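Local coordinates for protein 336aa long hypothetical dTDP-glucose 4,6-dehydratase (Pyrococcus horikoshii, PDB 2HUN) that binds NAD in a Rossmann-type domain and probably acts as a dTDP-glucose 4,6-dehydratase of nucleotide-sugar metabolism, at residues Val220-His223 against Val224-Ile227; Asp284-Lys287 against Ile288-Leu292. One frame throughout, in Å; residues are numbered along the deposited sequence.

Contact 1: residues Val220-His223 against Val224-Ile227; sequences VEDH and VRAI
I227 lays its CD1 methyl over one face of the H223 imidazole, one turn earlier on the same helix. CD1 of I227 is 3.8 Å from the centroid of the H223 ring, a CH-pi contact displaced from the ring centre. The nearest ring atom is NE2 of H223, 3.5 Å from CD1 of I227. H223 carries CG anti to its backbone N (chi1 178°), which swings the ring along the helix to where I227 can cover it. ND1 of H223 is hydrogen-bonded to N181, an NAD-binding residue. H223 is thus a second-shell residue that probably helps to position N181.

Another i to i+4 pair, E221 and R225, runs side by side. OE2 of E221 forms a salt bridge with R225: it accepts hydrogen bonds from NH2 of R225 at 2.6 Å and from NE of R225 at 2.9 Å. The guanidinium therefore meets a single oxygen side-on, its plane turned 41° from the carboxylate. The same OE2 is also hydrogen-bonded to Y298 OH. Backbone bonds such as V224 N to V220 O, 2.8 Å, make this a regular alpha-helical turn.

D222 turns its carboxylate to the backbone amides of K297 and Y298. V224 and I227 pack on helix 14-26, at Y22 and F19. H223 reaches C178 of strand 172-182, and H223 and A226 both touch I242 of strand 239-242.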
loop_
_atom_site.group_PDB
_atom_site.type_symbol
_atom_site.label_atom_id
_atom_site.label_comp_id
_atom_site.label_asym_id
_atom_site.label_seq_id
_atom_site.Cartn_x
_atom_site.Cartn_y
_atom_site.Cartn_z
ATOM N N VAL A 220 -12.182 -14.021 -18.753
ATOM C CA VAL A 220 -11.071 -13.137 -19.087
ATOM C C VAL A 220 -11.377 -12.082 -20.150
ATOM O O VAL A 220 -10.965 -10.929 -20.009
ATOM C CB VAL A 220 -9.808 -13.945 -19.505
ATOM C CG1 VAL A 220 -10.034 -14.649 -20.847
ATOM C CG2 VAL A 220 -8.600 -13.017 -19.566
ATOM N N GLU A 221 -12.101 -12.444 -21.205
ATOM C CA GLU A 221 -12.406 -11.447 -22.232
ATOM C C GLU A 221 -13.216 -10.281 -21.644
ATOM O O GLU A 221 -13.054 -9.130 -22.068
ATOM C CB GLU A 221 -13.172 -12.066 -23.409
ATOM C CG GLU A 221 -13.226 -11.155 -24.636
ATOM C CD GLU A 221 -14.168 -11.667 -25.711
ATOM O OE1 GLU A 221 -14.044 -12.846 -26.101
ATOM O OE2 GLU A 221 -15.034 -10.892 -26.172
ATOM N N ASP A 222 -14.083 -10.580 -20.673
ATOM C CA ASP A 222 -14.887 -9.542 -20.030
ATOM C C ASP A 222 -13.989 -8.632 -19.196
ATOM O O ASP A 222 -14.235 -7.431 -19.096
ATOM C CB ASP A 222 -15.968 -10.157 -19.136
ATOM C CG ASP A 222 -17.268 -10.396 -19.875
ATOM O OD1 ASP A 222 -17.598 -9.594 -20.776
ATOM O OD2 ASP A 222 -17.970 -11.374 -19.544
ATOM N N HIS A 223 -12.962 -9.210 -18.579
ATOM C CA HIS A 223 -12.022 -8.422 -17.796
ATOM C C HIS A 223 -11.325 -7.508 -18.807
ATOM O O HIS A 223 -11.200 -6.301 -18.597
ATOM C CB HIS A 223 -10.991 -9.327 -17.106
ATOM C CG HIS A 223 -9.951 -8.582 -16.317
ATOM N ND1 HIS A 223 -8.708 -9.114 -16.035
ATOM C CD2 HIS A 223 -9.973 -7.355 -15.738
ATOM C CE1 HIS A 223 -8.011 -8.247 -15.322
ATOM N NE2 HIS A 223 -8.756 -7.171 -15.128
ATOM N N VAL A 224 -10.895 -8.099 -19.917
ATOM C CA VAL A 224 -10.213 -7.374 -20.987
ATOM C C VAL A 224 -11.047 -6.199 -21.490
ATOM O O VAL A 224 -10.528 -5.099 -21.676
ATOM C CB VAL A 224 -9.885 -8.327 -22.171
ATOM C CG1 VAL A 224 -9.607 -7.529 -23.428
ATOM C CG2 VAL A 224 -8.660 -9.175 -21.828
ATOM N N ARG A 225 -12.339 -6.433 -21.701
ATOM C CA ARG A 225 -13.233 -5.383 -22.177
ATOM C C ARG A 225 -13.313 -4.254 -21.158
ATOM O O ARG A 225 -13.356 -3.071 -21.529
ATOM C CB ARG A 225 -14.626 -5.959 -22.460
ATOM C CG ARG A 225 -14.684 -6.803 -23.739
ATOM C CD ARG A 225 -15.988 -7.588 -23.865
ATOM N NE ARG A 225 -16.011 -8.434 -25.062
ATOM C CZ ARG A 225 -16.231 -7.991 -26.299
ATOM N NH1 ARG A 225 -16.455 -6.701 -26.520
ATOM N NH2 ARG A 225 -16.212 -8.836 -27.324
ATOM N N ALA A 226 -13.327 -4.620 -19.875
ATOM C CA ALA A 226 -13.373 -3.635 -18.803
ATOM C C ALA A 226 -12.093 -2.794 -18.812
ATOM O O ALA A 226 -12.154 -1.574 -18.711
ATOM C CB ALA A 226 -13.531 -4.333 -17.450
ATOM N N ILE A 227 -10.937 -3.443 -18.923
ATOM C CA ILE A 227 -9.670 -2.718 -18.952
ATOM C C ILE A 227 -9.666 -1.724 -20.117
ATOM O O ILE A 227 -9.260 -0.568 -19.962
ATOM C CB ILE A 227 -8.465 -3.686 -19.098
ATOM C CG1 ILE A 227 -8.350 -4.566 -17.847
ATOM C CG2 ILE A 227 -7.176 -2.890 -19.329
ATOM C CD1 ILE A 227 -7.188 -5.561 -17.857
#

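Contact 2: residues Asp284-Lys287 against Ile288-Leu292; sequences DSWK and ITRDL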
loop_
_atom_site.group_PDB
_atom_site.type_symbol
_atom_site.label_atom_id
_atom_site.label_comp_id
_atom_site.label_asym_id
_atom_site.label_seq_id
_atom_site.Cartn_x
_atom_site.Cartn_y
_atom_site.Cartn_z
ATOM N N ASP A 284 -17.701 -5.076 -5.120
ATOM C CA ASP A 284 -18.879 -4.323 -5.524
ATOM C C ASP A 284 -18.404 -3.545 -6.758
ATOM O O ASP A 284 -17.620 -2.608 -6.626
ATOM C CB ASP A 284 -19.264 -3.334 -4.418
ATOM C CG ASP A 284 -20.434 -2.440 -4.802
ATOM O OD1 ASP A 284 -20.596 -2.132 -6.007
ATOM O OD2 ASP A 284 -21.182 -2.029 -3.886
ATOM N N SER A 285 -18.859 -3.931 -7.946
ATOM C CA SER A 285 -18.441 -3.229 -9.159
ATOM C C SER A 285 -19.486 -2.257 -9.717
ATOM O O SER A 285 -19.614 -2.096 -10.931
ATOM C CB SER A 285 -18.036 -4.233 -10.247
ATOM O OG SER A 285 -19.070 -5.169 -10.493
ATOM N N TRP A 286 -20.221 -1.597 -8.830
ATOM C CA TRP A 286 -21.234 -0.635 -9.259
ATOM C C TRP A 286 -20.621 0.628 -9.877
ATOM O O TRP A 286 -21.173 1.199 -10.818
ATOM C CB TRP A 286 -22.115 -0.227 -8.076
ATOM C CG TRP A 286 -23.057 0.874 -8.413
ATOM C CD1 TRP A 286 -23.051 2.143 -7.905
ATOM C CD2 TRP A 286 -24.126 0.828 -9.367
ATOM N NE1 TRP A 286 -24.051 2.890 -8.484
ATOM C CE2 TRP A 286 -24.725 2.108 -9.386
ATOM C CE3 TRP A 286 -24.636 -0.172 -10.210
ATOM C CZ2 TRP A 286 -25.813 2.418 -10.220
ATOM C CZ3 TRP A 286 -25.719 0.137 -11.040
ATOM C CH2 TRP A 286 -26.293 1.423 -11.036
ATOM N N LYS A 287 -19.480 1.061 -9.353
ATOM C CA LYS A 287 -18.824 2.269 -9.853
ATOM C C LYS A 287 -18.577 2.225 -11.358
ATOM O O LYS A 287 -18.980 3.126 -12.091
ATOM C CB LYS A 287 -17.502 2.485 -9.114
ATOM C CG LYS A 287 -16.739 3.753 -9.496
ATOM C CD LYS A 287 -15.532 3.927 -8.581
ATOM C CE LYS A 287 -14.735 5.171 -8.901
ATOM N NZ LYS A 287 -13.569 5.302 -7.977
ATOM N N ILE A 288 -17.922 1.165 -11.820
ATOM C CA ILE A 288 -17.627 1.034 -13.234
ATOM C C ILE A 288 -18.909 0.857 -14.041
ATOM O O ILE A 288 -19.000 1.308 -15.184
ATOM C CB ILE A 288 -16.629 -0.134 -13.485
ATOM C CG1 ILE A 288 -16.010 0.013 -14.876
ATOM C CG2 ILE A 288 -17.329 -1.486 -13.331
ATOM C CD1 ILE A 288 -14.896 -0.984 -15.163
ATOM N N THR A 289 -19.912 0.222 -13.447
ATOM C CA THR A 289 -21.179 0.038 -14.142
ATOM C C THR A 289 -21.818 1.398 -14.388
ATOM O O THR A 289 -22.173 1.738 -15.516
ATOM C CB THR A 289 -22.167 -0.815 -13.314
ATOM O OG1 THR A 289 -21.594 -2.098 -13.053
ATOM C CG2 THR A 289 -23.479 -0.987 -14.064
ATOM N N ARG A 290 -21.945 2.172 -13.315
ATOM C CA ARG A 290 -22.552 3.502 -13.342
ATOM C C ARG A 290 -21.828 4.511 -14.226
ATOM O O ARG A 290 -22.448 5.171 -15.056
ATOM C CB ARG A 290 -22.621 4.065 -11.912
ATOM C CG ARG A 290 -23.308 5.441 -11.767
ATOM C CD ARG A 290 -22.935 6.097 -10.423
ATOM N NE ARG A 290 -21.486 6.283 -10.321
ATOM C CZ ARG A 290 -20.759 6.030 -9.237
ATOM N NH1 ARG A 290 -21.333 5.579 -8.123
ATOM N NH2 ARG A 290 -19.441 6.192 -9.279
ATOM N N ASP A 291 -20.520 4.642 -14.029
ATOM C CA ASP A 291 -19.726 5.612 -14.779
ATOM C C ASP A 291 -19.341 5.233 -16.207
ATOM O O ASP A 291 -19.513 6.030 -17.128
ATOM C CB ASP A 291 -18.449 5.952 -14.005
ATOM C CG ASP A 291 -18.731 6.646 -12.681
ATOM O OD1 ASP A 291 -19.898 6.987 -12.419
ATOM O OD2 ASP A 291 -17.780 6.856 -11.906
ATOM N N LEU A 292 -18.831 4.020 -16.401
ATOM C CA LEU A 292 -18.397 3.602 -17.728
ATOM C C LEU A 292 -19.347 2.658 -18.455
ATOM O O LEU A 292 -19.055 2.219 -19.570
ATOM C CB LEU A 292 -17.012 2.966 -17.629
ATOM C CG LEU A 292 -15.987 3.713 -16.774
ATOM C CD1 LEU A 292 -14.615 3.055 -16.930
ATOM C CD2 LEU A 292 -15.932 5.175 -17.181
#
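The short helix 286-292 begins with a turn in which T289 and R290 fold back on S285 and W286. OG1 of T289 donates a hydrogen bond to the backbone O of S285 at 2.9 Å. T289 N reaches the same oxygen only weakly, at 3.4 Å.

CB of R290 sits over one face of the W286 indole, 4.1 Å from the centroid of the five-membered ring, a CH-pi contact. The guanidinium stands almost upright to that ring, with 88° between the planes. Just ahead of the helix D284 forms an Asx turn: its OD1 accepts from W286 N at 2.9 Å.

R290 bends at chi3 (59°), which brings its guanidinium beside the carboxylate of the next residue, D291. The two form a salt bridge: NE of R290 donates to OD1 of D291 at 2.7 Å, and NH2 of R290 donates to OD2 of D291 at 3.2 Å. The nitrogens approach both oxygens out of the carboxylate plane, by about 40°. An alanine in place of D291 would leave the R290 guanidinium without this carboxylate, and the guanidinium, still flanked by K287 and W286, would probably be freer to turn. NH2 of R290 also lies 3.6 Å from CG of K287, whose NZ forms a salt bridge with E238. I288 and L292 pack on V230 of helix 220-233.

Contact 1 comes first along the chain, on the opening turns of helix 220-233, directly after strand 215-219. The chain then passes through strand 239-242, helix 250-260 and strand 268-271 before it reaches contact 2 on helix 286-292. The two lie in series and neither encloses the other. Each is local and closes no large loop. Their centres are about 14 Å apart, yet they touch: CB of A226 is 4.3 Å from CD1 of I288. Contact 1 borders the NAD pocket through H223, whose side chain lies close to N181 and I15. Contact 2 lies further out and covers the later part of helix 220-233. Strand 239-242 meets side chains from both.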